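Local coordinates for protein 5-oxopent-3-ene-1,2,5-tricarboxylate decarboxylase (Exiguobacterium antarcticum B7, PDB 6IYM) that belongs to the fumarylacetoacetate hydrolase family and carries a magnesium ion held by acidic side chains of its C-terminal fold, at residues N142-E145 / H146-G149; S35-E38 / V39-G43. All blocks are in the same frame, centred on the assembly; numbering follows the deposited sequence.

Contacts 1 and 2 are both local, each within one continuous piece of chain, and their centres lie about 15 Å apart. Contact 2 is the short helix 36-41 in the N-terminal part; contact 1 is the turn leading into strand 147-158. They touch where CE2 of the Phe148 ring packs on CG1 of Ile40, 3.6 Å away. Strand 178-186 ties them further: it pairs with strand 147-158 and its Ile184 packs on Leu36 and Ile40. The magnesium ion is held by Glu124, Glu126 and Asp155, none of them in either contact, but strand 147-158 runs on from contact 1 to Asp155, and its partner strand 121-131 carries both glutamates.

Contact 1. Residues N142-E145 / H146-G149; sequences NALE and HVFG
His146 turns its imidazole back on the preceding turn and donates from ND1 to the carbonyl O of Asn142, 3.1 Å away with an N-H...O angle of 157°. The acceptor lies almost in the ring plane, so the imidazole meets it edge-on; the N-H, however, comes in above the carbonyl plane of Asn142. A proton on ND1 follows from this bond. Beside it, the Asn142 amide stands steeply to the ring, the two planes 72° apart, with CG 3.9 Å from CE1 of His146. The torsions explain the meeting: Asn142 CG sits between its own N and carbonyl carbon (chi1 68°), while His146 CG lies beside the backbone N, which keeps the ring close to the turn.

Two backbone bonds close the 3-10 turn. His146 N donates to Ala143 O at 2.8 Å, and Val147 N to Leu144 O at 3.0 Å. A water gives protons to both Leu144 O, at 2.6 Å, and Val147 O, joining the turn to the first strand residue. CD2 of Leu144 and CG2 of Val147 make a looser apolar touch at 4.3 Å.

From here the chain enters strand 147-158, antiparallel to strand 121-131, with a classic beta bulge at its start: Phe148 and Gly149 both face Ile130 and both bond to its backbone.

Farther out, OD1 of Asn142 accepts from the backbone N of Thr139, which fixes the way its amide is turned. The His146 ring also touches Thr133 and Leu138. Helix 218-225 covers the apolar side, its Val219 packing against Ala143 and Leu144 and its Leu222 against Ala143 and Val147.

Contact 2. Residues S35-E38 / V39-G43; sequences SLLE and VIVRG
Val41 N donates to Leu37 O at 2.9 Å, nearly straight with 171° at the hydrogen, the shortest of four backbone bonds of i+4 to i spacing. The others run from Ile40 N to Leu36 O, from Arg42 N to Glu38 O, and from Val39 N to Ser35 O at 3.3 Å. Ser35 caps the start: its OG accepts from Glu38 N at 3.1 Å, the N-cap bond of helix 36-41. At the other end Gly43 takes a positive phi of 69° as the chain leaves the helical conformation.

Among the apolar pairs, Leu37 and Val41 meet one turn apart, CD1 to CG2 at 3.7 Å, with the side chains running obliquely. With CG of Leu37 swung opposite the backbone N (chi1 172°), the end of the leucine comes up against the valine, although its CB starts off pointing away from 39-43. On the buried side Leu36 CG faces Ile40 CD1 at 4.3 Å, and both side chains rest on Ile184 of strand 178-186, seating the helix against the large mixed sheet.

Charged groups do not pair here: Glu38 OE2 and Arg42 NH1 stay 5.5 Å apart. OE2 bonds instead to Thr33 OG1, and NH1 to the carbonyl O of Val31, while the Arg42 chain, bent at chi3, passes its CB, CG and CD close to Glu38 O.

Contact 1. Residues N142-E145 / H146-G149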
loop_
_atom_site.group_PDB
_atom_site.type_symbol
_atom_site.label_atom_id
_atom_site.label_comp_id
_atom_site.label_asym_id
_atom_site.label_seq_id
_atom_site.Cartn_x
_atom_site.Cartn_y
_atom_site.Cartn_z
ATOM N N ASN A 142 -13.978 -15.925 -14.283
ATOM C CA ASN A 142 -14.192 -15.828 -12.813
ATOM C C ASN A 142 -13.990 -14.387 -12.303
ATOM O O ASN A 142 -14.379 -14.153 -11.169
ATOM C CB ASN A 142 -13.333 -16.844 -12.036
ATOM C CG ASN A 142 -11.830 -16.609 -12.045
ATOM O OD1 ASN A 142 -11.318 -15.568 -12.446
ATOM N ND2 ASN A 142 -11.087 -17.590 -11.575
ATOM N N ALA A 143 -13.367 -13.481 -13.065
ATOM C CA ALA A 143 -13.007 -12.107 -12.602
ATOM C C ALA A 143 -14.119 -11.508 -11.741
ATOM O O ALA A 143 -13.877 -11.258 -10.549
ATOM C CB ALA A 143 -12.748 -11.196 -13.765
ATOM N N LEU A 144 -15.289 -11.292 -12.351
ATOM C CA LEU A 144 -16.403 -10.487 -11.805
ATOM C C LEU A 144 -16.990 -11.196 -10.583
ATOM O O LEU A 144 -17.594 -10.517 -9.699
ATOM C CB LEU A 144 -17.443 -10.270 -12.907
ATOM C CG LEU A 144 -17.059 -9.289 -14.013
ATOM C CD1 LEU A 144 -18.200 -9.147 -15.020
ATOM C CD2 LEU A 144 -16.702 -7.927 -13.431
ATOM N N GLU A 145 -16.770 -12.509 -10.501
ATOM C CA GLU A 145 -17.149 -13.310 -9.318
ATOM C C GLU A 145 -16.334 -12.842 -8.099
ATOM O O GLU A 145 -16.823 -13.002 -6.981
ATOM C CB GLU A 145 -17.004 -14.806 -9.641
ATOM C CG GLU A 145 -18.323 -15.553 -9.556
ATOM C CD GLU A 145 -18.936 -15.595 -8.160
ATOM O OE1 GLU A 145 -18.163 -15.608 -7.175
ATOM O OE2 GLU A 145 -20.191 -15.616 -8.051
ATOM N N HIS A 146 -15.134 -12.289 -8.293
ATOM C CA HIS A 146 -14.314 -11.746 -7.175
ATOM C C HIS A 146 -14.632 -10.261 -6.879
ATOM O O HIS A 146 -13.938 -9.683 -6.042
ATOM C CB HIS A 146 -12.824 -11.961 -7.472
ATOM C CG HIS A 146 -12.418 -13.393 -7.510
ATOM N ND1 HIS A 146 -12.664 -14.213 -8.615
ATOM C CD2 HIS A 146 -11.759 -14.151 -6.610
ATOM C CE1 HIS A 146 -12.175 -15.410 -8.372
ATOM N NE2 HIS A 146 -11.623 -15.396 -7.158
ATOM N N VAL A 147 -15.612 -9.642 -7.554
ATOM C CA VAL A 147 -15.932 -8.194 -7.378
ATOM C C VAL A 147 -17.148 -8.102 -6.443
ATOM O O VAL A 147 -18.189 -8.703 -6.717
ATOM C CB VAL A 147 -16.140 -7.483 -8.737
ATOM C CG1 VAL A 147 -16.624 -6.044 -8.567
ATOM C CG2 VAL A 147 -14.877 -7.480 -9.590
ATOM N N PHE A 148 -17.031 -7.384 -5.340
ATOM C CA PHE A 148 -18.197 -7.066 -4.482
ATOM C C PHE A 148 -19.023 -5.968 -5.170
ATOM O O PHE A 148 -20.257 -5.947 -5.044
ATOM C CB PHE A 148 -17.739 -6.594 -3.106
ATOM C CG PHE A 148 -18.873 -6.290 -2.172
ATOM C CD1 PHE A 148 -19.577 -7.320 -1.561
ATOM C CD2 PHE A 148 -19.251 -4.976 -1.921
ATOM C CE1 PHE A 148 -20.625 -7.043 -0.697
ATOM C CE2 PHE A 148 -20.306 -4.704 -1.062
ATOM C CZ PHE A 148 -20.990 -5.737 -0.461
ATOM N N GLY A 149 -18.350 -5.008 -5.816
ATOM C CA GLY A 149 -19.042 -3.838 -6.380
ATOM C C GLY A 149 -18.100 -2.725 -6.799
ATOM O O GLY A 149 -16.938 -3.015 -7.091
HETATM O O HOH W 1 -19.274 -10.677 -7.745
#

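Contact 2. Residues S35-E38 / V39-G43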
loop_
_atom_site.group_PDB
_atom_site.type_symbol
_atom_site.label_atom_id
_atom_site.label_comp_id
_atom_site.label_asym_id
_atom_site.label_seq_id
_atom_site.Cartn_x
_atom_site.Cartn_y
_atom_site.Cartn_z
ATOM N N SER A 35 -18.949 -2.043 10.466
ATOM C CA SER A 35 -17.840 -2.027 9.472
ATOM C C SER A 35 -18.329 -2.600 8.147
ATOM O O SER A 35 -18.681 -3.795 8.086
ATOM C CB SER A 35 -16.604 -2.718 9.924
ATOM O OG SER A 35 -15.702 -2.847 8.833
ATOM N N LEU A 36 -18.387 -1.737 7.130
ATOM C CA LEU A 36 -18.787 -2.135 5.765
ATOM C C LEU A 36 -17.683 -3.005 5.159
ATOM O O LEU A 36 -18.026 -3.815 4.299
ATOM C CB LEU A 36 -19.077 -0.875 4.944
ATOM C CG LEU A 36 -19.573 -1.120 3.534
ATOM C CD1 LEU A 36 -20.855 -1.933 3.544
ATOM C CD2 LEU A 36 -19.778 0.203 2.808
ATOM N N LEU A 37 -16.422 -2.854 5.597
ATOM C CA LEU A 37 -15.307 -3.729 5.161
ATOM C C LEU A 37 -15.573 -5.152 5.647
ATOM O O LEU A 37 -15.338 -6.103 4.874
ATOM C CB LEU A 37 -13.983 -3.229 5.727
ATOM C CG LEU A 37 -12.797 -4.162 5.489
ATOM C CD1 LEU A 37 -12.584 -4.406 4.001
ATOM C CD2 LEU A 37 -11.544 -3.595 6.132
ATOM N N GLU A 38 -16.044 -5.255 6.889
ATOM C CA GLU A 38 -16.400 -6.533 7.546
ATOM C C GLU A 38 -17.482 -7.225 6.726
ATOM O O GLU A 38 -17.384 -8.437 6.556
ATOM C CB GLU A 38 -16.900 -6.283 8.964
ATOM C CG GLU A 38 -16.140 -7.064 10.020
ATOM C CD GLU A 38 -16.484 -6.620 11.434
ATOM O OE1 GLU A 38 -15.669 -5.891 12.045
ATOM O OE2 GLU A 38 -17.585 -6.970 11.899
ATOM N N VAL A 39 -18.479 -6.472 6.249
ATOM C CA VAL A 39 -19.616 -6.997 5.432
ATOM C C VAL A 39 -19.064 -7.592 4.134
ATOM O O VAL A 39 -19.513 -8.676 3.744
ATOM C CB VAL A 39 -20.660 -5.901 5.143
ATOM C CG1 VAL A 39 -21.715 -6.358 4.151
ATOM C CG2 VAL A 39 -21.322 -5.405 6.423
ATOM N N ILE A 40 -18.087 -6.924 3.521
ATOM C CA ILE A 40 -17.463 -7.366 2.241
ATOM C C ILE A 40 -16.598 -8.611 2.472
ATOM O O ILE A 40 -16.828 -9.590 1.745
ATOM C CB ILE A 40 -16.682 -6.203 1.606
ATOM C CG1 ILE A 40 -17.627 -5.042 1.268
ATOM C CG2 ILE A 40 -15.916 -6.695 0.392
ATOM C CD1 ILE A 40 -16.969 -3.686 1.247
ATOM N N VAL A 41 -15.663 -8.568 3.436
ATOM C CA VAL A 41 -14.665 -9.645 3.743
ATOM C C VAL A 41 -15.401 -10.968 4.053
ATOM O O VAL A 41 -15.021 -11.998 3.472
ATOM C CB VAL A 41 -13.715 -9.231 4.890
ATOM C CG1 VAL A 41 -12.904 -10.399 5.442
ATOM C CG2 VAL A 41 -12.756 -8.117 4.486
ATOM N N ARG A 42 -16.424 -10.936 4.916
ATOM C CA ARG A 42 -17.274 -12.104 5.314
ATOM C C ARG A 42 -17.755 -12.929 4.114
ATOM O O ARG A 42 -17.988 -14.126 4.316
ATOM C CB ARG A 42 -18.527 -11.638 6.055
ATOM C CG ARG A 42 -18.377 -11.656 7.569
ATOM C CD ARG A 42 -19.398 -10.790 8.287
ATOM N NE ARG A 42 -20.656 -10.620 7.561
ATOM C CZ ARG A 42 -21.710 -9.999 8.064
ATOM N NH1 ARG A 42 -21.658 -9.499 9.291
ATOM N NH2 ARG A 42 -22.806 -9.867 7.338
ATOM N N GLY A 43 -17.949 -12.307 2.943
ATOM C CA GLY A 43 -18.161 -13.004 1.659
ATOM C C GLY A 43 -19.500 -13.729 1.580
ATOM O O GLY A 43 -19.589 -14.709 0.816
#